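Local atomic coordinates of malate dehydrogenase (Aeropyrum pernix, PDB entry 2D4A), a protein that catalyses the reversible oxidation of (S)-malate to oxaloacetate with either NAD or NADP as cofactor, more efficiently with NADP, and works as a homotetramer. Residues L72-I77 against V113-P118; A91-M96 against D120-V125; D109-I114 against R136-S141. One frame throughout, in Å; residues are numbered along the deposited sequence.

How the contacts relate
Strand 111-114 is common to contacts 1 and 3: it pairs with strand 70-73 in the former and with strand 137-139 in the latter, and the centres of the two contacts lie about 10 Å apart in one parallel sheet. Contact 2 joins the two helices that connect these strands, 86-106 and 119-130, its centre about 8 Å from that of contact 1 and about 13 Å from that of contact 3. The tightest link is Asn92 of contact 2, whose OD1 lies 2.7 Å from Ile77 N and whose ND2 lies 2.9 Å from Asn117 O, both of contact 1. Asn92 and Thr115 to Asn117 are, by similarity, NADP-binding residues, and Asn117 probably also binds substrate.

Contact 1: residues L72-I77 against V113-P118; sequences LVTAGI and VITTNP
Val73 carries the polar exchange between 72-77 and 113-118, through both its backbone N and its backbone O. Its N donates to Val113 O at 2.8 Å, and its O receives Thr115 N at 2.9 Å; the C=O...N angles of 166° and 170° place each donor almost in line with the carbonyl it uses. These two bonds fit the parallel pairing of Leu72 with Val113 and Val73 with Ile114. The CA-H of Ile114 also points at Val73 O. Thr115 OG1 is 3.3 Å from that same oxygen, but its proton has another acceptor within reach, so its choice remains unsettled. Thr74, whose side chain runs beside that of Thr115, is satisfied elsewhere: its OG1 bonds to Leu5 O on the adjoining strand 2-5.

On the sheet face of Val73 and Ile114 the two side chains lie alongside each other. Ile114 CG1 is anti to its carbonyl carbon (chi1 -39°), and the next bend, at chi2, leads CD1 to Val73 CB. On the face of Leu72 and Val113, Leu72 CD2 meets Val113 CB at 4.0 Å. Past the strand ends Thr116 CG2 packs on Gly76 CA. Asn117 OD1 accepts from Val119 N, at the start of helix 119-130, and has a weak bond to His172 ND1, the proton acceptor by similarity. Strands 70-73 and 111-114 with helix 86-106 form a beta-alpha-beta crossover of the Rossmann fold, whose C-terminal strand ends line the probable nicotinamide cofactor site.

Contact 2: residues A91-M96 against D120-V125; sequences ANANTM and DAMTYV
Met122 reaches from helix 119-130 to helix 86-106 and meets Asn92, Ala93 and Met96 there, joining two helices of the Rossmann-type nucleotide-binding domain. The short segments run in roughly the same direction, their axes crossing at -31° with a closest approach of 9.3 Å. The contact is apolar and buried.

The two methionine side chains cross at about a right angle, and both are bent at chi2 and chi3. In Met122, CG is anti to the carbonyl carbon (chi1 -65°), and the following bend turns the thioether toward the neighbouring helix. Its SD thereby comes to 3.5 Å from Met96 CG, touching the flank of the other methionine chain, while Met96 CG also faces Met122 CB. The same sulfur rests against Asn92 CB and the backbone carbon of Asn92. The end methyl continues along the helix surface: Met122 CE lies 4.0 Å from Ala93 CB and close to the backbone N and CA of Ala93. The methyl thus lies against the backbone of Ala93 at least as closely as against its CB.

Asn92 meets the sulfur with CB, while its amide end is engaged elsewhere. OD1 accepts from Ile77 N and ND2 donates to Asn117 O, two bonds that fix the rotation of the amide next to loops of the probable cofactor site; Asn92 itself is an NADP-binding residue by similarity. The sulfur end of Met96 leads toward strand 111-114, where SD packs against Ile114 CG2. One turn beyond Met122, Val125 brings its CG1 against Ala93 and Met96, and that methyl stands 4.0 Å from Ala93 O and 4.2 Å from Met96 CB.

Contact 3: residues D109-I114 against R136-S141; sequences DAIVVI and RVIGFS
The guanidinium of Arg136 has the backbone carbon of Asp109 over one face, 3.6 Å above its plane and offset toward the rim, and Ala110 O at its edge, where strands 111-114 and 137-139 of a Rossmann beta-alpha-beta crossover begin to pair. NH1 donates to that oxygen at 2.7 Å, with Ala110 O 18° out of the guanidinium plane; NH1 also has a weak bond to Lys108 O, and Arg136 makes a cation-pi contact with Phe132. The bend at chi3 (-85°) folds the arginine back over the loop before strand 111-114. With an alanine here the guanidinium is gone, and Ala110 O is likely to be left without this donor and the backbone at Asp109 without its cover.

Strand 137-139 is the outermost of the sheet within this chain, and helix 119-130 makes the crossover that leads to it. The backbone bonds alternate in direction: Val112 N to Arg136 O, Ile138 N to Val112 O at 2.8 Å, Ile114 N to Ile138 O, and Phe140 N to Ile114 O, this last with a nearly straight N-H...O angle of 175°.

Arg136 crosses Ile111 at about a right angle, its CD 4.1 Å from Ile111 CG1. On the face of Val113 and Ile138, Val113 CG2 meets Ile138 CB. On the other face Val112 CG2 approaches Val137 CG1, and Met126 of helix 119-130 covers Val137. Phe140 packs on Glu49 of a second subunit. Ile138 CD1 turns back along the strand to touch Ile111 CG2 at 3.4 Å.

Contact 1: residues L72-I77 against V113-P118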
ATOM      1  N   LEU B  72      16.756  14.623   4.475  1.00 28.49           N
ATOM      2  CA  LEU B  72      15.630  15.310   5.092  1.00 28.51           C
ATOM      3  C   LEU B  72      16.070  15.992   6.389  1.00 29.60           C
ATOM      4  O   LEU B  72      16.480  15.327   7.338  1.00 30.95           O
ATOM      5  CB  LEU B  72      14.495  14.314   5.374  1.00 27.11           C
ATOM      6  CG  LEU B  72      13.945  13.487   4.195  1.00 27.18           C
ATOM      7  CD1 LEU B  72      12.829  12.587   4.692  1.00 26.86           C
ATOM      8  CD2 LEU B  72      13.435  14.392   3.090  1.00 26.37           C
ATOM      9  N   VAL B  73      15.988  17.321   6.416  1.00 30.26           N
ATOM     10  CA  VAL B  73      16.376  18.110   7.579  1.00 29.79           C
ATOM     11  C   VAL B  73      15.159  18.457   8.441  1.00 30.32           C
ATOM     12  O   VAL B  73      14.216  19.127   7.999  1.00 28.88           O
ATOM     13  CB  VAL B  73      17.108  19.392   7.137  1.00 30.04           C
ATOM     14  CG1 VAL B  73      17.447  20.258   8.340  1.00 29.58           C
ATOM     15  CG2 VAL B  73      18.379  19.018   6.383  1.00 29.75           C
ATOM     16  N   THR B  74      15.214  17.990   9.686  1.00 30.65           N
ATOM     17  CA  THR B  74      14.150  18.160  10.673  1.00 30.11           C
ATOM     18  C   THR B  74      14.769  18.447  12.040  1.00 30.64           C
ATOM     19  O   THR B  74      14.070  18.558  13.044  1.00 31.03           O
ATOM     20  CB  THR B  74      13.358  16.865  10.789  1.00 29.03           C
ATOM     21  OG1 THR B  74      14.199  15.862  11.368  1.00 30.96           O
ATOM     22  CG2 THR B  74      12.928  16.370   9.407  1.00 27.78           C
ATOM     23  N   ALA B  75      16.088  18.581  12.048  1.00 31.54           N
ATOM     24  CA  ALA B  75      16.857  18.807  13.258  1.00 33.53           C
ATOM     25  C   ALA B  75      16.535  20.017  14.125  1.00 35.49           C
ATOM     26  O   ALA B  75      17.027  20.104  15.249  1.00 38.23           O
ATOM     27  CB  ALA B  75      18.332  18.823  12.919  1.00 32.90           C
ATOM     28  N   GLY B  76      15.700  20.883  13.704  1.00 35.71           N
ATOM     29  CA  GLY B  76      15.599  22.063  14.521  1.00 38.10           C
ATOM     30  C   GLY B  76      15.050  21.792  15.927  1.00 38.53           C
ATOM     31  O   GLY B  76      15.156  20.680  16.433  1.00 38.75           O
ATOM     32  N   ILE B  77      14.420  22.815  16.423  1.00 38.48           N
ATOM     33  CA  ILE B  77      13.733  22.933  17.705  1.00 36.31           C
ATOM     34  C   ILE B  77      12.302  23.344  17.456  1.00 35.03           C
ATOM     35  O   ILE B  77      12.084  24.186  16.554  1.00 33.64           O
ATOM     36  CB  ILE B  77      14.435  23.743  18.768  1.00 39.16           C
ATOM     37  CG1 ILE B  77      13.714  23.885  20.083  1.00 42.94           C
ATOM     38  CG2 ILE B  77      15.046  25.039  18.341  1.00 38.58           C
ATOM     39  CD1 ILE B  77      13.467  22.647  20.888  1.00 45.09           C
ATOM     40  N   VAL B 113      15.691  18.721   2.026  1.00 28.27           N
ATOM     41  CA  VAL B 113      14.316  19.251   2.228  1.00 27.67           C
ATOM     42  C   VAL B 113      14.243  19.691   3.697  1.00 28.97           C
ATOM     43  O   VAL B 113      14.598  18.874   4.565  1.00 30.50           O
ATOM     44  CB  VAL B 113      13.234  18.234   1.898  1.00 26.13           C
ATOM     45  CG1 VAL B 113      11.818  18.792   2.116  1.00 24.02           C
ATOM     46  CG2 VAL B 113      13.305  17.729   0.453  1.00 22.68           C
ATOM     47  N   ILE B 114      13.951  20.874   3.984  1.00 28.27           N
ATOM     48  CA  ILE B 114      13.913  21.338   5.373  1.00 28.16           C
ATOM     49  C   ILE B 114      12.475  21.416   5.883  1.00 28.28           C
ATOM     50  O   ILE B 114      11.570  21.747   5.122  1.00 28.58           O
ATOM     51  CB  ILE B 114      14.509  22.758   5.498  1.00 29.69           C
ATOM     52  CG1 ILE B 114      15.737  22.899   4.585  1.00 30.82           C
ATOM     53  CG2 ILE B 114      14.852  23.059   6.949  1.00 27.81           C
ATOM     54  CD1 ILE B 114      16.887  22.004   4.957  1.00 35.79           C
ATOM     55  N   THR B 115      12.269  21.096   7.161  1.00 28.22           N
ATOM     56  CA  THR B 115      10.941  21.203   7.779  1.00 28.59           C
ATOM     57  C   THR B 115      11.032  22.263   8.882  1.00 29.22           C
ATOM     58  O   THR B 115      10.048  22.910   9.219  1.00 29.56           O
ATOM     59  CB  THR B 115      10.438  19.890   8.460  1.00 28.03           C
ATOM     60  OG1 THR B 115      11.349  19.516   9.494  1.00 31.21           O
ATOM     61  CG2 THR B 115      10.299  18.754   7.467  1.00 28.56           C
ATOM     62  N   THR B 116      12.233  22.430   9.426  1.00 30.06           N
ATOM     63  CA  THR B 116      12.490  23.382  10.493  1.00 31.20           C
ATOM     64  C   THR B 116      11.859  24.750  10.254  1.00 32.69           C
ATOM     65  O   THR B 116      11.930  25.292   9.147  1.00 32.78           O
ATOM     66  CB  THR B 116      14.005  23.570  10.718  1.00 32.67           C
ATOM     67  OG1 THR B 116      14.663  22.300  10.660  1.00 31.63           O
ATOM     68  CG2 THR B 116      14.267  24.196  12.085  1.00 33.91           C
ATOM     69  N   ASN B 117      11.251  25.308  11.305  1.00 32.68           N
ATOM     70  CA  ASN B 117      10.587  26.616  11.238  1.00 32.41           C
ATOM     71  C   ASN B 117      11.353  27.720  11.966  1.00 32.82           C
ATOM     72  O   ASN B 117      12.012  27.467  12.971  1.00 33.82           O
ATOM     73  CB  ASN B 117       9.174  26.513  11.812  1.00 31.91           C
ATOM     74  CG  ASN B 117       8.187  25.948  10.824  1.00 32.44           C
ATOM     75  OD1 ASN B 117       8.057  26.452   9.715  1.00 35.54           O
ATOM     76  ND2 ASN B 117       7.478  24.905  11.222  1.00 30.78           N
ATOM     77  N   PRO B 118      11.273  28.969  11.471  1.00 32.29           N
ATOM     78  CA  PRO B 118      10.541  29.402  10.271  1.00 31.40           C
ATOM     79  C   PRO B 118      11.152  28.868   8.968  1.00 30.78           C
ATOM     80  O   PRO B 118      12.227  29.305   8.561  1.00 30.58           O
ATOM     81  CB  PRO B 118      10.622  30.934  10.355  1.00 30.74           C
ATOM     82  CG  PRO B 118      10.723  31.191  11.810  1.00 30.47           C
ATOM     83  CD  PRO B 118      11.706  30.134  12.257  1.00 31.13           C
TER

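Contact 2: residues A91-M96 against D120-V125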
ATOM      1  N   ALA B  91      18.016  30.411  17.055  1.00 35.26           N
ATOM      2  CA  ALA B  91      18.404  29.088  17.517  1.00 33.76           C
ATOM      3  C   ALA B  91      18.478  28.122  16.323  1.00 34.10           C
ATOM      4  O   ALA B  91      19.533  27.547  16.053  1.00 35.03           O
ATOM      5  CB  ALA B  91      17.396  28.581  18.552  1.00 30.23           C
ATOM      6  N   ASN B  92      17.364  27.964  15.605  1.00 33.00           N
ATOM      7  CA  ASN B  92      17.293  27.067  14.451  1.00 31.93           C
ATOM      8  C   ASN B  92      18.218  27.486  13.298  1.00 33.81           C
ATOM      9  O   ASN B  92      18.709  26.633  12.535  1.00 32.50           O
ATOM     10  CB  ASN B  92      15.837  26.932  13.974  1.00 30.60           C
ATOM     11  CG  ASN B  92      14.973  26.126  14.955  1.00 28.84           C
ATOM     12  OD1 ASN B  92      15.461  25.204  15.613  1.00 26.88           O
ATOM     13  ND2 ASN B  92      13.695  26.459  15.038  1.00 24.62           N
ATOM     14  N   ALA B  93      18.463  28.794  13.183  1.00 34.63           N
ATOM     15  CA  ALA B  93      19.361  29.324  12.160  1.00 33.74           C
ATOM     16  C   ALA B  93      20.754  28.770  12.438  1.00 34.39           C
ATOM     17  O   ALA B  93      21.464  28.366  11.520  1.00 35.56           O
ATOM     18  CB  ALA B  93      19.381  30.845  12.209  1.00 32.83           C
ATOM     19  N   ASN B  94      21.142  28.741  13.709  1.00 34.79           N
ATOM     20  CA  ASN B  94      22.452  28.218  14.059  1.00 35.97           C
ATOM     21  C   ASN B  94      22.528  26.747  13.734  1.00 34.81           C
ATOM     22  O   ASN B  94      23.538  26.264  13.232  1.00 33.16           O
ATOM     23  CB  ASN B  94      22.738  28.441  15.538  1.00 39.05           C
ATOM     24  CG  ASN B  94      23.022  29.892  15.847  1.00 43.56           C
ATOM     25  OD1 ASN B  94      24.065  30.426  15.457  1.00 47.16           O
ATOM     26  ND2 ASN B  94      22.090  30.549  16.537  1.00 44.93           N
ATOM     27  N   THR B  95      21.452  26.031  14.015  1.00 34.74           N
ATOM     28  CA  THR B  95      21.420  24.611  13.725  1.00 34.83           C
ATOM     29  C   THR B  95      21.605  24.371  12.232  1.00 34.17           C
ATOM     30  O   THR B  95      22.447  23.571  11.825  1.00 34.82           O
ATOM     31  CB  THR B  95      20.096  24.008  14.167  1.00 35.21           C
ATOM     32  OG1 THR B  95      19.985  24.121  15.590  1.00 36.32           O
ATOM     33  CG2 THR B  95      20.019  22.550  13.763  1.00 34.87           C
ATOM     34  N   MET B  96      20.815  25.069  11.422  1.00 32.59           N
ATOM     35  CA  MET B  96      20.899  24.929   9.976  1.00 31.40           C
ATOM     36  C   MET B  96      22.341  25.143   9.490  1.00 30.24           C
ATOM     37  O   MET B  96      22.885  24.306   8.785  1.00 29.32           O
ATOM     38  CB  MET B  96      19.934  25.915   9.297  1.00 32.84           C
ATOM     39  CG  MET B  96      18.442  25.701   9.641  1.00 31.89           C
ATOM     40  SD  MET B  96      17.783  24.073   9.178  1.00 31.60           S
ATOM     41  CE  MET B  96      18.117  23.135  10.659  1.00 28.78           C
ATOM     42  N   ASP B 120      10.885  29.347   5.717  1.00 31.62           N
ATOM     43  CA  ASP B 120      11.376  30.315   4.742  1.00 31.64           C
ATOM     44  C   ASP B 120      12.753  30.850   5.111  1.00 30.40           C
ATOM     45  O   ASP B 120      13.677  30.826   4.294  1.00 30.42           O
ATOM     46  CB  ASP B 120      10.357  31.441   4.614  1.00 33.37           C
ATOM     47  CG  ASP B 120       8.988  30.918   4.239  1.00 35.06           C
ATOM     48  OD1 ASP B 120       8.052  31.033   5.059  1.00 35.99           O
ATOM     49  OD2 ASP B 120       8.867  30.373   3.121  1.00 34.32           O
ATOM     50  N   ALA B 121      12.891  31.329   6.340  1.00 29.05           N
ATOM     51  CA  ALA B 121      14.171  31.844   6.792  1.00 28.19           C
ATOM     52  C   ALA B 121      15.207  30.715   6.832  1.00 28.34           C
ATOM     53  O   ALA B 121      16.343  30.901   6.407  1.00 27.36           O
ATOM     54  CB  ALA B 121      14.022  32.472   8.166  1.00 27.41           C
ATOM     55  N   MET B 122      14.803  29.546   7.330  1.00 28.83           N
ATOM     56  CA  MET B 122      15.701  28.402   7.433  1.00 28.88           C
ATOM     57  C   MET B 122      16.160  27.952   6.056  1.00 29.85           C
ATOM     58  O   MET B 122      17.324  27.606   5.860  1.00 32.23           O
ATOM     59  CB  MET B 122      15.015  27.238   8.147  1.00 30.35           C
ATOM     60  CG  MET B 122      14.664  27.499   9.610  1.00 32.85           C
ATOM     61  SD  MET B 122      16.082  28.040  10.626  1.00 35.91           S
ATOM     62  CE  MET B 122      15.746  29.824  10.765  1.00 33.24           C
ATOM     63  N   THR B 123      15.241  27.945   5.099  1.00 29.17           N
ATOM     64  CA  THR B 123      15.580  27.554   3.740  1.00 27.06           C
ATOM     65  C   THR B 123      16.624  28.528   3.202  1.00 26.38           C
ATOM     66  O   THR B 123      17.558  28.129   2.514  1.00 26.14           O
ATOM     67  CB  THR B 123      14.342  27.588   2.839  1.00 26.53           C
ATOM     68  OG1 THR B 123      13.364  26.673   3.348  1.00 26.19           O
ATOM     69  CG2 THR B 123      14.704  27.200   1.414  1.00 24.89           C
ATOM     70  N   TYR B 124      16.460  29.805   3.534  1.00 26.53           N
ATOM     71  CA  TYR B 124      17.380  30.847   3.097  1.00 27.30           C
ATOM     72  C   TYR B 124      18.793  30.577   3.619  1.00 27.29           C
ATOM     73  O   TYR B 124      19.744  30.492   2.846  1.00 27.78           O
ATOM     74  CB  TYR B 124      16.878  32.212   3.581  1.00 28.05           C
ATOM     75  CG  TYR B 124      17.631  33.405   3.032  1.00 30.20           C
ATOM     76  CD1 TYR B 124      18.867  33.780   3.560  1.00 30.45           C
ATOM     77  CD2 TYR B 124      17.098  34.168   1.985  1.00 31.58           C
ATOM     78  CE1 TYR B 124      19.553  34.884   3.064  1.00 32.01           C
ATOM     79  CE2 TYR B 124      17.776  35.276   1.478  1.00 32.71           C
ATOM     80  CZ  TYR B 124      19.004  35.624   2.025  1.00 34.46           C
ATOM     81  OH  TYR B 124      19.691  36.706   1.528  1.00 37.69           O
ATOM     82  N   VAL B 125      18.929  30.430   4.931  1.00 27.85           N
ATOM     83  CA  VAL B 125      20.230  30.171   5.538  1.00 28.24           C
ATOM     84  C   VAL B 125      20.891  28.910   4.972  1.00 28.43           C
ATOM     85  O   VAL B 125      22.083  28.910   4.654  1.00 27.87           O
ATOM     86  CB  VAL B 125      20.096  30.037   7.075  1.00 28.19           C
ATOM     87  CG1 VAL B 125      21.365  29.464   7.670  1.00 28.83           C
ATOM     88  CG2 VAL B 125      19.798  31.402   7.682  1.00 26.29           C
TER

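Contact 3: residues D109-I114 against R136-S141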
ATOM      1  N   ASP B 109      25.843  16.044  -3.893  1.00 42.13           N
ATOM      2  CA  ASP B 109      24.875  15.793  -4.951  1.00 42.72           C
ATOM      3  C   ASP B 109      23.442  15.497  -4.492  1.00 40.68           C
ATOM      4  O   ASP B 109      22.555  15.288  -5.324  1.00 40.70           O
ATOM      5  CB  ASP B 109      25.420  14.645  -5.796  1.00 45.34           C
ATOM      6  CG  ASP B 109      26.134  13.606  -4.947  1.00 50.29           C
ATOM      7  OD1 ASP B 109      27.010  12.870  -5.472  1.00 51.00           O
ATOM      8  OD2 ASP B 109      25.804  13.530  -3.735  1.00 51.38           O
ATOM      9  N   ALA B 110      23.217  15.506  -3.179  1.00 37.26           N
ATOM     10  CA  ALA B 110      21.902  15.214  -2.598  1.00 35.68           C
ATOM     11  C   ALA B 110      20.868  16.342  -2.671  1.00 35.21           C
ATOM     12  O   ALA B 110      21.221  17.504  -2.844  1.00 37.96           O
ATOM     13  CB  ALA B 110      22.077  14.796  -1.147  1.00 34.83           C
ATOM     14  N   ILE B 111      19.585  15.985  -2.606  1.00 32.92           N
ATOM     15  CA  ILE B 111      18.468  16.961  -2.552  1.00 30.33           C
ATOM     16  C   ILE B 111      18.093  17.092  -1.058  1.00 31.64           C
ATOM     17  O   ILE B 111      18.067  16.107  -0.340  1.00 32.40           O
ATOM     18  CB  ILE B 111      17.240  16.551  -3.344  1.00 28.80           C
ATOM     19  CG1 ILE B 111      17.541  16.256  -4.823  1.00 27.38           C
ATOM     20  CG2 ILE B 111      16.184  17.679  -3.325  1.00 23.83           C
ATOM     21  CD1 ILE B 111      16.375  15.732  -5.631  1.00 24.66           C
ATOM     22  N   VAL B 112      18.163  18.442  -0.536  1.00 21.05           N
ATOM     23  CA  VAL B 112      17.797  18.616   0.862  1.00 19.68           C
ATOM     24  C   VAL B 112      16.418  19.216   1.013  1.00 19.53           C
ATOM     25  O   VAL B 112      15.970  20.020   0.196  1.00 19.47           O
ATOM     26  CB  VAL B 112      18.841  19.462   1.631  1.00 19.74           C
ATOM     27  CG1 VAL B 112      20.147  18.772   1.523  1.00 22.08           C
ATOM     28  CG2 VAL B 112      18.969  20.871   1.072  1.00 20.89           C
ATOM     29  N   VAL B 113      15.691  18.721   2.026  1.00 28.27           N
ATOM     30  CA  VAL B 113      14.316  19.251   2.228  1.00 27.67           C
ATOM     31  C   VAL B 113      14.243  19.691   3.697  1.00 28.97           C
ATOM     32  O   VAL B 113      14.598  18.874   4.565  1.00 30.50           O
ATOM     33  CB  VAL B 113      13.234  18.234   1.898  1.00 26.13           C
ATOM     34  CG1 VAL B 113      11.818  18.792   2.116  1.00 24.02           C
ATOM     35  CG2 VAL B 113      13.305  17.729   0.453  1.00 22.68           C
ATOM     36  N   ILE B 114      13.951  20.874   3.984  1.00 28.27           N
ATOM     37  CA  ILE B 114      13.913  21.338   5.373  1.00 28.16           C
ATOM     38  C   ILE B 114      12.475  21.416   5.883  1.00 28.28           C
ATOM     39  O   ILE B 114      11.570  21.747   5.122  1.00 28.58           O
ATOM     40  CB  ILE B 114      14.509  22.758   5.498  1.00 29.69           C
ATOM     41  CG1 ILE B 114      15.737  22.899   4.585  1.00 30.82           C
ATOM     42  CG2 ILE B 114      14.852  23.059   6.949  1.00 27.81           C
ATOM     43  CD1 ILE B 114      16.887  22.004   4.957  1.00 35.79           C
ATOM     44  N   ARG B 136      17.889  22.259  -5.497  1.00 35.00           N
ATOM     45  CA  ARG B 136      18.183  21.200  -4.537  1.00 32.40           C
ATOM     46  C   ARG B 136      18.102  21.591  -3.060  1.00 31.08           C
ATOM     47  O   ARG B 136      18.538  20.839  -2.185  1.00 31.06           O
ATOM     48  CB  ARG B 136      19.551  20.572  -4.840  1.00 32.20           C
ATOM     49  CG  ARG B 136      19.554  19.713  -6.095  1.00 32.18           C
ATOM     50  CD  ARG B 136      20.607  18.612  -6.030  1.00 33.08           C
ATOM     51  NE  ARG B 136      21.929  19.072  -6.453  1.00 35.44           N
ATOM     52  CZ  ARG B 136      22.960  19.296  -5.641  1.00 35.97           C
ATOM     53  NH1 ARG B 136      22.849  19.104  -4.334  1.00 33.86           N
ATOM     54  NH2 ARG B 136      24.111  19.722  -6.143  1.00 35.77           N
ATOM     55  N   VAL B 137      17.560  22.772  -2.781  1.00 29.64           N
ATOM     56  CA  VAL B 137      17.378  23.223  -1.399  1.00 29.25           C
ATOM     57  C   VAL B 137      15.879  23.501  -1.281  1.00 28.53           C
ATOM     58  O   VAL B 137      15.412  24.554  -1.699  1.00 28.79           O
ATOM     59  CB  VAL B 137      18.159  24.523  -1.083  1.00 28.84           C
ATOM     60  CG1 VAL B 137      18.009  24.846   0.392  1.00 29.88           C
ATOM     61  CG2 VAL B 137      19.634  24.368  -1.433  1.00 28.49           C
ATOM     62  N   ILE B 138      15.132  22.550  -0.717  1.00 28.80           N
ATOM     63  CA  ILE B 138      13.678  22.674  -0.595  1.00 28.18           C
ATOM     64  C   ILE B 138      13.110  22.809   0.810  1.00 27.99           C
ATOM     65  O   ILE B 138      13.300  21.936   1.655  1.00 29.31           O
ATOM     66  CB  ILE B 138      12.935  21.456  -1.214  1.00 28.95           C
ATOM     67  CG1 ILE B 138      13.324  21.255  -2.680  1.00 29.85           C
ATOM     68  CG2 ILE B 138      11.443  21.674  -1.151  1.00 26.26           C
ATOM     69  CD1 ILE B 138      14.679  20.663  -2.881  1.00 33.37           C
ATOM     70  N   GLY B 139      12.382  23.894   1.056  1.00 26.94           N
ATOM     71  CA  GLY B 139      11.757  24.071   2.356  1.00 23.88           C
ATOM     72  C   GLY B 139      10.337  23.543   2.242  1.00 23.32           C
ATOM     73  O   GLY B 139       9.630  23.899   1.305  1.00 22.42           O
ATOM     74  N   PHE B 140       9.807  22.730   3.138  1.00 21.83           N
ATOM     75  CA  PHE B 140       8.401  22.264   3.124  1.00 21.76           C
ATOM     76  C   PHE B 140       7.466  23.240   3.788  1.00 22.45           C
ATOM     77  O   PHE B 140       7.724  23.638   4.944  1.00 23.69           O
ATOM     78  CB  PHE B 140       8.425  20.891   3.847  1.00 21.52           C
ATOM     79  CG  PHE B 140       7.089  20.231   3.972  1.00 21.23           C
ATOM     80  CD1 PHE B 140       6.579  19.415   2.987  1.00 19.82           C
ATOM     81  CD2 PHE B 140       6.326  20.499   5.112  1.00 19.62           C
ATOM     82  CE1 PHE B 140       5.311  18.872   3.123  1.00 18.83           C
ATOM     83  CE2 PHE B 140       5.072  19.954   5.249  1.00 20.03           C
ATOM     84  CZ  PHE B 140       4.567  19.133   4.260  1.00 20.18           C
ATOM     85  N   SER B 141       6.477  23.765   3.069  1.00 23.21           N
ATOM     86  CA  SER B 141       5.460  24.684   3.580  1.00 23.32           C
ATOM     87  C   SER B 141       4.105  24.559   2.976  1.00 24.65           C
ATOM     88  O   SER B 141       3.034  24.240   3.573  1.00 24.94           O
ATOM     89  CB  SER B 141       5.970  26.131   3.421  1.00 23.47           C
ATOM     90  OG  SER B 141       6.344  26.429   2.098  1.00 22.56           O
TER